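Local coordinates for protein nucleoside hydrolase, putative (Trypanosoma brucei, PDB 3FZ0) that belongs to the nucleoside hydrolase family and binds a calcium ion in an alpha/beta fold built round a mixed, largely parallel sheet, at residues Val40-Asn52 with Thr80-Gly92. The protein carries 2 engineered substitutions. Numbering follows the deposited sequence.
Sequences VWGNVEVNQGMEN and TVQWGGFGSDGFG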
ATOM      1  N   VAL B  40     -21.863 -12.351  12.876  1.00 60.87           N
ATOM      2  CA  VAL B  40     -20.595 -12.248  12.153  1.00 60.15           C
ATOM      3  C   VAL B  40     -19.462 -12.394  13.159  1.00 60.50           C
ATOM      4  O   VAL B  40     -19.652 -12.106  14.329  1.00 59.81           O
ATOM      5  CB  VAL B  40     -20.525 -10.930  11.331  1.00 60.15           C
ATOM      6  CG1 VAL B  40     -20.523  -9.713  12.233  1.00 57.84           C
ATOM      7  CG2 VAL B  40     -19.355 -10.921  10.385  1.00 59.17           C
ATOM      8  N   TRP B  41     -18.303 -12.874  12.691  1.00 61.08           N
ATOM      9  CA  TRP B  41     -17.052 -12.882  13.474  1.00 61.05           C
ATOM     10  C   TRP B  41     -16.709 -11.433  13.896  1.00 61.54           C
ATOM     11  O   TRP B  41     -17.270 -10.473  13.355  1.00 61.18           O
ATOM     12  CB  TRP B  41     -15.921 -13.490  12.645  1.00 60.15           C
ATOM     13  CG  TRP B  41     -15.428 -12.554  11.612  1.00 60.82           C
ATOM     14  CD1 TRP B  41     -15.975 -12.320  10.374  1.00 60.24           C
ATOM     15  CD2 TRP B  41     -14.300 -11.679  11.716  1.00 60.97           C
ATOM     16  NE1 TRP B  41     -15.264 -11.369   9.715  1.00 59.72           N
ATOM     17  CE2 TRP B  41     -14.220 -10.959  10.506  1.00 60.66           C
ATOM     18  CE3 TRP B  41     -13.329 -11.459  12.699  1.00 59.07           C
ATOM     19  CZ2 TRP B  41     -13.211 -10.022  10.258  1.00 60.15           C
ATOM     20  CZ3 TRP B  41     -12.320 -10.522  12.446  1.00 60.54           C
ATOM     21  CH2 TRP B  41     -12.274  -9.816  11.243  1.00 59.57           C
ATOM     22  N   GLY B  42     -15.806 -11.286  14.871  1.00 62.23           N
ATOM     23  CA  GLY B  42     -15.358  -9.984  15.352  1.00 62.77           C
ATOM     24  C   GLY B  42     -14.740 -10.103  16.737  1.00 64.14           C
ATOM     25  O   GLY B  42     -13.602 -10.604  16.896  1.00 64.19           O
ATOM     26  N   ASN B  43     -15.470  -9.656  17.757  1.00 64.63           N
ATOM     27  CA  ASN B  43     -14.976  -9.810  19.118  1.00 66.43           C
ATOM     28  C   ASN B  43     -15.135 -11.201  19.729  1.00 66.61           C
ATOM     29  O   ASN B  43     -14.405 -11.570  20.656  1.00 66.95           O
ATOM     30  CB  ASN B  43     -15.487  -8.700  20.027  1.00 67.35           C
ATOM     31  CG  ASN B  43     -14.688  -7.396  19.836  1.00 71.05           C
ATOM     32  OD1 ASN B  43     -13.427  -7.398  19.843  1.00 73.65           O
ATOM     33  ND2 ASN B  43     -15.407  -6.292  19.628  1.00 72.22           N
ATOM     34  N   VAL B  44     -16.068 -11.980  19.181  1.00 66.53           N
ATOM     35  CA  VAL B  44     -16.140 -13.400  19.461  1.00 66.40           C
ATOM     36  C   VAL B  44     -16.367 -14.192  18.196  1.00 66.21           C
ATOM     37  O   VAL B  44     -16.889 -13.687  17.196  1.00 66.09           O
ATOM     38  CB  VAL B  44     -17.221 -13.763  20.519  1.00 67.00           C
ATOM     39  CG1 VAL B  44     -16.892 -13.042  21.854  1.00 68.29           C
ATOM     40  CG2 VAL B  44     -18.627 -13.443  20.024  1.00 65.47           C
ATOM     41  N   GLU B  45     -15.947 -15.443  18.249  1.00 65.84           N
ATOM     42  CA  GLU B  45     -16.147 -16.349  17.152  1.00 66.44           C
ATOM     43  C   GLU B  45     -17.642 -16.658  16.917  1.00 65.75           C
ATOM     44  O   GLU B  45     -18.433 -16.720  17.867  1.00 65.48           O
ATOM     45  CB  GLU B  45     -15.307 -17.607  17.401  1.00 67.19           C
ATOM     46  CG  GLU B  45     -14.549 -18.117  16.156  1.00 72.97           C
ATOM     47  CD  GLU B  45     -14.383 -17.041  15.050  1.00 79.70           C
ATOM     48  OE1 GLU B  45     -15.051 -17.148  13.952  1.00 79.65           O
ATOM     49  OE2 GLU B  45     -13.594 -16.090  15.319  1.00 82.05           O
ATOM     50  N   VAL B  46     -18.027 -16.833  15.647  1.00 65.42           N
ATOM     51  CA  VAL B  46     -19.417 -17.094  15.264  1.00 64.96           C
ATOM     52  C   VAL B  46     -20.139 -18.159  16.113  1.00 65.13           C
ATOM     53  O   VAL B  46     -21.303 -17.981  16.477  1.00 65.17           O
ATOM     54  CB  VAL B  46     -19.523 -17.427  13.764  1.00 65.38           C
ATOM     55  CG1 VAL B  46     -20.909 -18.001  13.401  1.00 64.80           C
ATOM     56  CG2 VAL B  46     -19.253 -16.169  12.954  1.00 65.14           C
ATOM     57  N   ASN B  47     -19.453 -19.254  16.437  1.00 65.00           N
ATOM     58  CA  ASN B  47     -20.028 -20.258  17.330  1.00 64.88           C
ATOM     59  C   ASN B  47     -20.407 -19.727  18.715  1.00 64.11           C
ATOM     60  O   ASN B  47     -21.467 -20.039  19.243  1.00 64.08           O
ATOM     61  CB  ASN B  47     -19.092 -21.447  17.472  1.00 65.53           C
ATOM     62  CG  ASN B  47     -19.258 -22.448  16.357  1.00 68.48           C
ATOM     63  OD1 ASN B  47     -20.356 -22.618  15.824  1.00 71.62           O
ATOM     64  ND2 ASN B  47     -18.171 -23.128  15.995  1.00 71.33           N
ATOM     65  N   GLN B  48     -19.527 -18.921  19.297  1.00 63.28           N
ATOM     66  CA  GLN B  48     -19.774 -18.331  20.573  1.00 62.00           C
ATOM     67  C   GLN B  48     -20.854 -17.262  20.394  1.00 61.95           C
ATOM     68  O   GLN B  48     -21.760 -17.154  21.225  1.00 62.09           O
ATOM     69  CB  GLN B  48     -18.480 -17.752  21.126  1.00 61.93           C
ATOM     70  CG  GLN B  48     -18.614 -17.139  22.515  1.00 62.07           C
ATOM     71  CD  GLN B  48     -19.067 -18.155  23.527  1.00 62.62           C
ATOM     72  OE1 GLN B  48     -18.360 -19.131  23.772  1.00 65.24           O
ATOM     73  NE2 GLN B  48     -20.256 -17.961  24.097  1.00 58.63           N
ATOM     74  N   GLY B  49     -20.795 -16.501  19.298  1.00 61.28           N
ATOM     75  CA  GLY B  49     -21.821 -15.509  19.027  1.00 61.05           C
ATOM     76  C   GLY B  49     -23.234 -16.089  19.040  1.00 61.36           C
ATOM     77  O   GLY B  49     -24.141 -15.566  19.751  1.00 61.42           O
ATOM     78  N   MET B  50     -23.416 -17.173  18.275  1.00 60.45           N
ATOM     79  CA  MET B  50     -24.660 -17.902  18.252  1.00 60.10           C
ATOM     80  C   MET B  50     -25.153 -18.214  19.672  1.00 60.09           C
ATOM     81  O   MET B  50     -26.334 -17.998  19.983  1.00 59.76           O
ATOM     82  CB  MET B  50     -24.527 -19.188  17.429  1.00 59.97           C
ATOM     83  CG  MET B  50     -24.382 -18.954  15.935  1.00 60.06           C
ATOM     84  SD  MET B  50     -25.782 -18.150  15.137  1.00 61.04           S
ATOM     85  CE  MET B  50     -26.924 -19.518  14.955  1.00 55.93           C
ATOM     86  N   GLU B  51     -24.256 -18.708  20.527  1.00 59.88           N
ATOM     87  CA  GLU B  51     -24.612 -19.023  21.910  1.00 60.19           C
ATOM     88  C   GLU B  51     -25.059 -17.782  22.679  1.00 60.24           C
ATOM     89  O   GLU B  51     -26.032 -17.830  23.460  1.00 59.69           O
ATOM     90  CB  GLU B  51     -23.455 -19.700  22.629  1.00 60.26           C
ATOM     91  CG  GLU B  51     -23.069 -21.069  22.037  1.00 61.93           C
ATOM     92  CD  GLU B  51     -24.194 -22.124  22.108  1.00 65.14           C
ATOM     93  OE1 GLU B  51     -24.851 -22.245  23.163  1.00 67.14           O
ATOM     94  OE2 GLU B  51     -24.417 -22.857  21.119  1.00 66.28           O
ATOM     95  N   ASN B  52     -24.368 -16.659  22.430  1.00 60.33           N
ATOM     96  CA  ASN B  52     -24.731 -15.370  23.063  1.00 60.11           C
ATOM     97  C   ASN B  52     -26.123 -14.883  22.653  1.00 59.94           C
ATOM     98  O   ASN B  52     -26.950 -14.598  23.532  1.00 60.43           O
ATOM     99  CB  ASN B  52     -23.669 -14.296  22.814  1.00 60.07           C
ATOM    100  CG  ASN B  52     -22.319 -14.669  23.355  1.00 59.88           C
ATOM    101  OD1 ASN B  52     -22.164 -15.680  24.065  1.00 60.56           O
ATOM    102  ND2 ASN B  52     -21.321 -13.844  23.047  1.00 58.43           N
ATOM    103  N   THR B  80      -6.913  -8.137  13.062  1.00 66.61           N
ATOM    104  CA  THR B  80      -7.262  -7.645  14.393  1.00 67.33           C
ATOM    105  C   THR B  80      -7.211  -8.794  15.407  1.00 68.23           C
ATOM    106  O   THR B  80      -7.169  -9.975  15.068  1.00 67.94           O
ATOM    107  CB  THR B  80      -8.671  -7.011  14.430  1.00 67.09           C
ATOM    108  OG1 THR B  80      -9.657  -7.991  14.062  1.00 65.66           O
ATOM    109  CG2 THR B  80      -8.756  -5.839  13.480  1.00 67.14           C
ATOM    110  N   VAL B  81      -7.233  -8.407  16.662  1.00 69.92           N
ATOM    111  CA  VAL B  81      -7.198  -9.302  17.809  1.00 71.30           C
ATOM    112  C   VAL B  81      -8.553  -9.152  18.515  1.00 71.81           C
ATOM    113  O   VAL B  81      -9.160  -8.064  18.469  1.00 71.65           O
ATOM    114  CB  VAL B  81      -6.031  -8.847  18.723  1.00 71.70           C
ATOM    115  CG1 VAL B  81      -6.243  -9.213  20.164  1.00 72.36           C
ATOM    116  CG2 VAL B  81      -4.689  -9.385  18.175  1.00 71.95           C
ATOM    117  N   GLN B  82      -9.038 -10.237  19.133  1.00 72.88           N
ATOM    118  CA  GLN B  82     -10.224 -10.189  20.016  1.00 73.54           C
ATOM    119  C   GLN B  82      -9.926  -9.384  21.283  1.00 73.35           C
ATOM    120  O   GLN B  82      -8.955  -9.631  21.991  1.00 73.71           O
ATOM    121  CB  GLN B  82     -10.725 -11.592  20.368  1.00 73.59           C
ATOM    122  CG  GLN B  82     -11.258 -12.379  19.155  1.00 75.10           C
ATOM    123  CD  GLN B  82     -12.138 -13.588  19.517  1.00 74.98           C
ATOM    124  OE1 GLN B  82     -12.203 -14.014  20.674  1.00 75.65           O
ATOM    125  NE2 GLN B  82     -12.825 -14.135  18.511  1.00 75.42           N
ATOM    126  N   TRP B  83     -10.766  -8.401  21.546  1.00 73.42           N
ATOM    127  CA  TRP B  83     -10.560  -7.439  22.627  1.00 73.30           C
ATOM    128  C   TRP B  83     -10.550  -8.071  24.026  1.00 72.84           C
ATOM    129  O   TRP B  83      -9.619  -7.848  24.785  1.00 72.50           O
ATOM    130  CB  TRP B  83     -11.665  -6.391  22.543  1.00 73.59           C
ATOM    131  CG  TRP B  83     -11.543  -5.202  23.479  1.00 74.55           C
ATOM    132  CD1 TRP B  83     -10.396  -4.487  23.791  1.00 74.20           C
ATOM    133  CD2 TRP B  83     -12.621  -4.559  24.185  1.00 74.30           C
ATOM    134  NE1 TRP B  83     -10.711  -3.462  24.664  1.00 73.95           N
ATOM    135  CE2 TRP B  83     -12.064  -3.476  24.912  1.00 73.04           C
ATOM    136  CE3 TRP B  83     -14.006  -4.802  24.277  1.00 73.40           C
ATOM    137  CZ2 TRP B  83     -12.838  -2.647  25.730  1.00 73.10           C
ATOM    138  CZ3 TRP B  83     -14.777  -3.978  25.088  1.00 73.38           C
ATOM    139  CH2 TRP B  83     -14.196  -2.907  25.794  1.00 73.89           C
ATOM    140  N   GLY B  84     -11.584  -8.848  24.355  1.00 72.05           N
ATOM    141  CA  GLY B  84     -11.725  -9.434  25.682  1.00 71.42           C
ATOM    142  C   GLY B  84     -12.230  -8.515  26.814  1.00 71.20           C
ATOM    143  O   GLY B  84     -12.195  -8.897  27.982  1.00 70.79           O
ATOM    144  N   GLY B  85     -12.691  -7.309  26.477  1.00 70.84           N
ATOM    145  CA  GLY B  85     -13.214  -6.361  27.470  1.00 70.09           C
ATOM    146  C   GLY B  85     -14.469  -6.854  28.185  1.00 69.75           C
ATOM    147  O   GLY B  85     -14.647  -6.654  29.394  1.00 69.62           O
ATOM    148  N   PHE B  86     -15.340  -7.526  27.454  1.00 69.25           N
ATOM    149  CA  PHE B  86     -16.525  -8.090  28.050  1.00 68.75           C
ATOM    150  C   PHE B  86     -16.306  -9.460  28.646  1.00 68.00           C
ATOM    151  O   PHE B  86     -17.240 -10.038  29.165  1.00 68.16           O
ATOM    152  CB  PHE B  86     -17.668  -8.112  27.016  1.00 69.20           C
ATOM    153  CG  PHE B  86     -18.351  -6.787  26.871  1.00 69.93           C
ATOM    154  CD1 PHE B  86     -18.048  -5.945  25.779  1.00 70.65           C
ATOM    155  CD2 PHE B  86     -19.268  -6.348  27.849  1.00 69.44           C
ATOM    156  CE1 PHE B  86     -18.674  -4.672  25.644  1.00 69.46           C
ATOM    157  CE2 PHE B  86     -19.890  -5.106  27.749  1.00 68.95           C
ATOM    158  CZ  PHE B  86     -19.592  -4.258  26.638  1.00 70.29           C
ATOM    159  N   GLY B  87     -15.081  -9.978  28.566  1.00 67.12           N
ATOM    160  CA  GLY B  87     -14.767 -11.336  29.048  1.00 66.59           C
ATOM    161  C   GLY B  87     -14.397 -12.360  27.959  1.00 66.30           C
ATOM    162  O   GLY B  87     -14.472 -12.079  26.760  1.00 65.72           O
ATOM    163  N   SER B  88     -14.012 -13.568  28.369  1.00 65.80           N
ATOM    164  CA  SER B  88     -13.561 -14.557  27.390  1.00 65.69           C
ATOM    165  C   SER B  88     -14.608 -14.952  26.331  1.00 65.11           C
ATOM    166  O   SER B  88     -14.228 -15.346  25.232  1.00 65.23           O
ATOM    167  CB  SER B  88     -12.950 -15.785  28.074  1.00 65.55           C
ATOM    168  OG  SER B  88     -13.919 -16.572  28.730  1.00 67.32           O
ATOM    169  N   ASP B  89     -15.900 -14.828  26.656  1.00 64.06           N
ATOM    170  CA  ASP B  89     -16.976 -15.158  25.722  1.00 63.03           C
ATOM    171  C   ASP B  89     -17.642 -13.906  25.157  1.00 62.51           C
ATOM    172  O   ASP B  89     -18.683 -13.992  24.513  1.00 61.88           O
ATOM    173  CB  ASP B  89     -18.015 -16.110  26.359  1.00 62.85           C
ATOM    174  CG  ASP B  89     -18.851 -15.462  27.517  1.00 63.69           C
ATOM    175  OD1 ASP B  89     -18.654 -14.270  27.883  1.00 62.86           O
ATOM    176  OD2 ASP B  89     -19.725 -16.179  28.075  1.00 61.33           O
ATOM    177  N   GLY B  90     -17.044 -12.744  25.431  1.00 62.00           N
ATOM    178  CA  GLY B  90     -17.614 -11.430  25.091  1.00 60.95           C
ATOM    179  C   GLY B  90     -18.981 -11.113  25.673  1.00 60.83           C
ATOM    180  O   GLY B  90     -19.687 -10.232  25.148  1.00 60.52           O
ATOM    181  N   PHE B  91     -19.361 -11.805  26.756  1.00 60.54           N
ATOM    182  CA  PHE B  91     -20.750 -11.802  27.233  1.00 60.41           C
ATOM    183  C   PHE B  91     -20.868 -11.921  28.769  1.00 60.87           C
ATOM    184  O   PHE B  91     -21.925 -12.302  29.319  1.00 60.70           O
ATOM    185  CB  PHE B  91     -21.535 -12.931  26.539  1.00 60.25           C
ATOM    186  CG  PHE B  91     -22.859 -12.488  25.939  1.00 59.48           C
ATOM    187  CD1 PHE B  91     -22.902 -11.515  24.930  1.00 57.58           C
ATOM    188  CD2 PHE B  91     -24.049 -13.076  26.348  1.00 58.55           C
ATOM    189  CE1 PHE B  91     -24.117 -11.119  24.374  1.00 57.46           C
ATOM    190  CE2 PHE B  91     -25.268 -12.676  25.802  1.00 58.70           C
ATOM    191  CZ  PHE B  91     -25.303 -11.697  24.811  1.00 57.68           C
ATOM    192  N   GLY B  92     -19.767 -11.604  29.450  1.00 61.25           N
ATOM    193  CA  GLY B  92     -19.695 -11.557  30.884  1.00 61.36           C
ATOM    194  C   GLY B  92     -19.075 -12.733  31.589  1.00 62.08           C
ATOM    195  O   GLY B  92     -18.892 -12.650  32.785  1.00 62.69           O
TER
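Asn52 ND2 is held by two backbone carbonyls, that of Asp89 across the contact and that of Cys15, a case of one amide fixed by bonds at its two ends and by a ring at its face. ND2 lies 3.0 Å from Asp89 O, nearly straight out from the carbonyl. Asn52 OD1 accepts a hydrogen bond from Gln48 NE2 at 3.0 Å, which fixes the amide's flip. With CG beside the backbone N (chi1 -60°), the group lies flat on Phe91: amide and ring planes differ by 13°, and Asn52 CB makes a CH-pi contact 3.4 Å from the ring centroid. Asp89 OD1 accepts a bond from Phe91 N at 2.8 Å, closing an Asx turn. Val44 CG1 packs 3.3 Å from Asp89 O. Asn43 OD1 receives a weak bond from Trp83 N (3.3 Å), while the Gln82 side chain, extended beyond CG, passes across Asn43 O, with CD 3.2 Å from that oxygen. Asn43 N donates to Asp14, a calcium ligand, tying this loop to the metal site. The contact joins the link after strand 32-39 and the first turns of helix 46-60 to the long loop after strand 66-68, with helix 181-185 against Trp41, Asn43 and Thr80.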